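Local coordinates for protein acetylxylan esterase A (Aspergillus awamori, PDB 5X6S) that removes acetyl side groups from the backbone of acetylated xylans, a serine esterase step in the breakdown of plant hemicellulose, at residues 37-51 and 65-77. Residues are numbered along the deposited sequence; the frame is centred on the assembly and turned at random.
Sequences IHYCTGTGPGYYGDS and IYPSSPYSGGCWD
With CG set between the backbone N and carbonyl carbon (chi1 72°), the H38 ring swings inward to W76, whose own CG lies beside its backbone N and anti to the carbonyl carbon (chi1 -69°), which brings the indole across the imidazole. NE1 of W76 sits over the centre of one imidazole face, the planes inclined at 45°, and gives a weak hydrogen bond to H38 O; G42 C and T43 CA lie over the opposite face, toward its rim. Both ring nitrogens of H38 are used in plane: S69 N donates almost straight to NE2 (3.0 Å), and ND1 donates to Y39 O at 2.8 Å, fixing the ring's rotation. I37 CG2 lies over one face of the indole toward its rim, 3.2 Å from W76 NE1. In this alpha/beta-hydrolase fold the two segments carry the C-terminal ends of the adjacent parallel strands 33-37 and 63-68 and the loops that follow, and the C40–C75 disulfide ties them beside S120, next to the probable nucleophile S119. T41 N adds a hydrogen bond to G73 O (2.8 Å). Toward helix 44-49, S68 OG accepts from G44 N at 2.9 Å, and T43 OG1 caps the helix start by accepting from G46 N. Farther along, Y48 CB lies 3.6 Å from the ring centroid of Y66, squarely over its face, while the Y48 ring turns its edge to that face in an offset edge-to-face pair. One water joins Y66 OH to Y48 O and S51 OG.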
# COMPACT_ATOMS: atom_id res chain seq x y z
N ILE A 37 6.56 -5.91 17.84
CA ILE A 37 7.39 -4.87 18.43
C ILE A 37 7.42 -4.95 19.96
O ILE A 37 6.36 -4.88 20.62
CB ILE A 37 6.94 -3.47 18.00
CG1 ILE A 37 6.76 -3.39 16.47
CG2 ILE A 37 7.91 -2.41 18.55
CD1 ILE A 37 6.23 -2.04 15.94
N HIS A 38 8.63 -5.13 20.51
CA HIS A 38 8.82 -5.51 21.88
C HIS A 38 8.58 -4.34 22.88
O HIS A 38 8.53 -3.17 22.48
CB HIS A 38 10.23 -6.07 22.05
CG HIS A 38 11.31 -5.04 21.98
ND1 HIS A 38 11.60 -4.17 23.02
CD2 HIS A 38 12.19 -4.76 21.00
CE1 HIS A 38 12.61 -3.40 22.69
NE2 HIS A 38 13.00 -3.73 21.46
N TYR A 39 8.44 -4.70 24.16
CA TYR A 39 8.21 -3.79 25.31
C TYR A 39 9.52 -3.24 25.90
O TYR A 39 10.61 -3.71 25.58
CB TYR A 39 7.38 -4.55 26.38
CG TYR A 39 7.84 -5.98 26.55
CD1 TYR A 39 9.08 -6.28 27.15
CD2 TYR A 39 7.11 -7.03 26.01
CE1 TYR A 39 9.53 -7.60 27.27
CE2 TYR A 39 7.54 -8.35 26.11
CZ TYR A 39 8.77 -8.63 26.73
OH TYR A 39 9.19 -9.92 26.83
N CYS A 40 9.46 -2.23 26.77
CA CYS A 40 10.69 -1.75 27.46
C CYS A 40 11.38 -2.87 28.17
O CYS A 40 10.72 -3.81 28.59
CB CYS A 40 10.38 -0.68 28.51
SG CYS A 40 9.68 0.88 27.91
N THR A 41 12.70 -2.75 28.28
CA THR A 41 13.63 -3.75 28.84
C THR A 41 13.83 -4.98 27.93
O THR A 41 14.64 -5.84 28.26
CB THR A 41 13.29 -4.23 30.28
OG1 THR A 41 12.14 -5.11 30.26
CG2 THR A 41 12.99 -3.03 31.21
N GLY A 42 13.07 -5.04 26.82
CA GLY A 42 13.11 -6.17 25.91
C GLY A 42 14.00 -5.90 24.71
O GLY A 42 14.69 -4.88 24.60
N THR A 43 13.97 -6.87 23.79
CA THR A 43 14.70 -6.78 22.55
C THR A 43 13.85 -7.53 21.52
O THR A 43 12.89 -8.21 21.90
CB THR A 43 16.09 -7.50 22.63
OG1 THR A 43 15.89 -8.92 22.84
CG2 THR A 43 16.98 -6.84 23.66
N GLY A 44 14.19 -7.39 20.24
CA GLY A 44 13.52 -8.12 19.17
C GLY A 44 13.53 -9.66 19.41
O GLY A 44 12.47 -10.31 19.42
N PRO A 45 14.74 -10.22 19.62
CA PRO A 45 14.81 -11.66 19.92
C PRO A 45 14.04 -12.05 21.18
O PRO A 45 13.46 -13.13 21.24
CB PRO A 45 16.29 -11.91 20.02
CG PRO A 45 16.92 -10.82 19.17
CD PRO A 45 16.08 -9.62 19.44
N GLY A 46 14.05 -11.21 22.20
CA GLY A 46 13.20 -11.43 23.36
C GLY A 46 11.72 -11.53 23.08
O GLY A 46 11.03 -12.36 23.67
N TYR A 47 11.21 -10.70 22.17
CA TYR A 47 9.81 -10.72 21.86
C TYR A 47 9.51 -11.95 20.99
O TYR A 47 8.48 -12.56 21.13
CB TYR A 47 9.39 -9.45 21.15
CG TYR A 47 7.91 -9.11 21.27
CD1 TYR A 47 7.31 -8.94 22.51
CD2 TYR A 47 7.11 -8.92 20.14
CE1 TYR A 47 5.96 -8.62 22.64
CE2 TYR A 47 5.74 -8.57 20.24
CZ TYR A 47 5.17 -8.42 21.50
OH TYR A 47 3.85 -8.07 21.65
N TYR A 48 10.46 -12.30 20.13
CA TYR A 48 10.42 -13.60 19.41
C TYR A 48 10.23 -14.77 20.38
O TYR A 48 9.35 -15.65 20.16
CB TYR A 48 11.70 -13.76 18.57
CG TYR A 48 11.99 -15.19 18.18
CD1 TYR A 48 11.26 -15.81 17.17
CD2 TYR A 48 12.97 -15.94 18.84
CE1 TYR A 48 11.53 -17.13 16.77
CE2 TYR A 48 13.23 -17.25 18.47
CZ TYR A 48 12.53 -17.84 17.44
OH TYR A 48 12.78 -19.13 17.08
N GLY A 49 11.02 -14.76 21.47
CA GLY A 49 10.92 -15.81 22.52
C GLY A 49 9.66 -15.77 23.38
O GLY A 49 9.32 -16.76 24.00
N ASP A 50 8.98 -14.64 23.40
CA ASP A 50 7.85 -14.33 24.28
C ASP A 50 6.59 -13.93 23.51
O ASP A 50 5.87 -13.01 23.94
CB ASP A 50 8.23 -13.11 25.17
CG ASP A 50 7.29 -12.94 26.39
OD1 ASP A 50 6.58 -13.90 26.76
OD2 ASP A 50 7.27 -11.81 26.95
N SER A 51 6.33 -14.52 22.35
CA SER A 51 5.11 -14.22 21.62
C SER A 51 4.84 -15.44 20.79
O SER A 51 5.75 -16.23 20.57
CB SER A 51 5.30 -12.99 20.72
OG SER A 51 6.35 -13.15 19.78
N ILE A 65 8.96 -9.98 11.56
CA ILE A 65 10.05 -9.02 11.75
C ILE A 65 9.99 -8.55 13.17
O ILE A 65 8.93 -8.16 13.63
CB ILE A 65 9.96 -7.78 10.83
CG1 ILE A 65 10.07 -8.18 9.35
CG2 ILE A 65 11.05 -6.76 11.22
CD1 ILE A 65 9.68 -7.03 8.39
N TYR A 66 11.13 -8.61 13.87
CA TYR A 66 11.21 -8.22 15.28
C TYR A 66 12.20 -7.09 15.37
O TYR A 66 13.42 -7.34 15.45
CB TYR A 66 11.67 -9.44 16.17
CG TYR A 66 10.80 -10.67 16.10
CD1 TYR A 66 9.66 -10.83 16.93
CD2 TYR A 66 11.11 -11.71 15.23
CE1 TYR A 66 8.88 -11.97 16.90
CE2 TYR A 66 10.33 -12.86 15.18
CZ TYR A 66 9.21 -13.00 15.98
OH TYR A 66 8.47 -14.14 15.87
N PRO A 67 11.73 -5.82 15.34
CA PRO A 67 12.67 -4.70 15.48
C PRO A 67 13.21 -4.69 16.91
O PRO A 67 12.57 -5.24 17.78
CB PRO A 67 11.78 -3.45 15.25
CG PRO A 67 10.57 -3.97 14.49
CD PRO A 67 10.35 -5.34 15.15
N SER A 68 14.41 -4.12 17.09
CA SER A 68 15.09 -4.17 18.39
C SER A 68 15.59 -2.79 18.77
O SER A 68 16.42 -2.20 18.09
CB SER A 68 16.24 -5.15 18.35
OG SER A 68 16.41 -5.68 19.61
N SER A 69 15.09 -2.27 19.87
CA SER A 69 15.40 -0.90 20.28
C SER A 69 16.90 -0.71 20.48
O SER A 69 17.56 -1.59 21.05
CB SER A 69 14.68 -0.51 21.56
OG SER A 69 15.08 0.79 21.94
N PRO A 70 17.42 0.42 19.99
CA PRO A 70 18.83 0.71 20.18
C PRO A 70 19.13 1.35 21.54
O PRO A 70 20.32 1.58 21.84
CB PRO A 70 19.13 1.74 19.09
CG PRO A 70 17.82 2.50 18.96
CD PRO A 70 16.74 1.46 19.18
N TYR A 71 18.10 1.67 22.32
CA TYR A 71 18.32 2.52 23.50
C TYR A 71 18.53 1.77 24.81
O TYR A 71 18.00 0.68 25.08
CB TYR A 71 17.23 3.57 23.68
CG TYR A 71 17.01 4.40 22.43
CD1 TYR A 71 18.00 5.27 21.97
CD2 TYR A 71 15.81 4.29 21.68
CE1 TYR A 71 17.81 6.02 20.81
CE2 TYR A 71 15.62 5.03 20.51
CZ TYR A 71 16.62 5.89 20.07
OH TYR A 71 16.48 6.62 18.92
N SER A 72 19.31 2.40 25.66
CA SER A 72 19.45 1.93 27.03
C SER A 72 18.05 1.90 27.68
O SER A 72 17.32 2.87 27.62
CB SER A 72 20.39 2.89 27.79
OG SER A 72 20.61 2.33 29.06
N GLY A 73 17.68 0.77 28.27
CA GLY A 73 16.38 0.70 28.90
C GLY A 73 15.38 -0.02 27.99
O GLY A 73 14.31 -0.47 28.45
N GLY A 74 15.74 -0.11 26.71
CA GLY A 74 15.00 -0.92 25.74
C GLY A 74 13.63 -0.41 25.31
O GLY A 74 12.91 -1.12 24.60
N CYS A 75 13.25 0.81 25.70
CA CYS A 75 11.98 1.36 25.24
C CYS A 75 12.15 1.88 23.81
O CYS A 75 13.28 2.13 23.36
CB CYS A 75 11.50 2.51 26.10
SG CYS A 75 11.25 2.14 27.86
N TRP A 76 11.03 2.12 23.14
CA TRP A 76 11.01 2.76 21.82
C TRP A 76 10.95 4.28 21.83
O TRP A 76 10.28 4.86 22.66
CB TRP A 76 9.85 2.19 20.99
CG TRP A 76 10.12 0.74 20.63
CD1 TRP A 76 9.65 -0.38 21.27
CD2 TRP A 76 11.03 0.28 19.61
NE1 TRP A 76 10.20 -1.52 20.67
CE2 TRP A 76 11.05 -1.14 19.67
CE3 TRP A 76 11.84 0.94 18.66
CZ2 TRP A 76 11.80 -1.92 18.78
CZ3 TRP A 76 12.59 0.17 17.77
CH2 TRP A 76 12.57 -1.25 17.86
N ASP A 77 11.64 4.94 20.90
CA ASP A 77 11.41 6.37 20.64
C ASP A 77 10.04 6.56 19.99
O ASP A 77 9.84 6.24 18.80
CB ASP A 77 12.52 6.99 19.78
CG ASP A 77 12.31 8.47 19.53
OD1 ASP A 77 11.51 9.10 20.29
OD2 ASP A 77 12.91 9.00 18.54
O HOH W 1 10.41 -6.52 18.62
O HOH W 2 16.63 -3.47 23.23
O HOH W 3 7.34 -15.09 18.17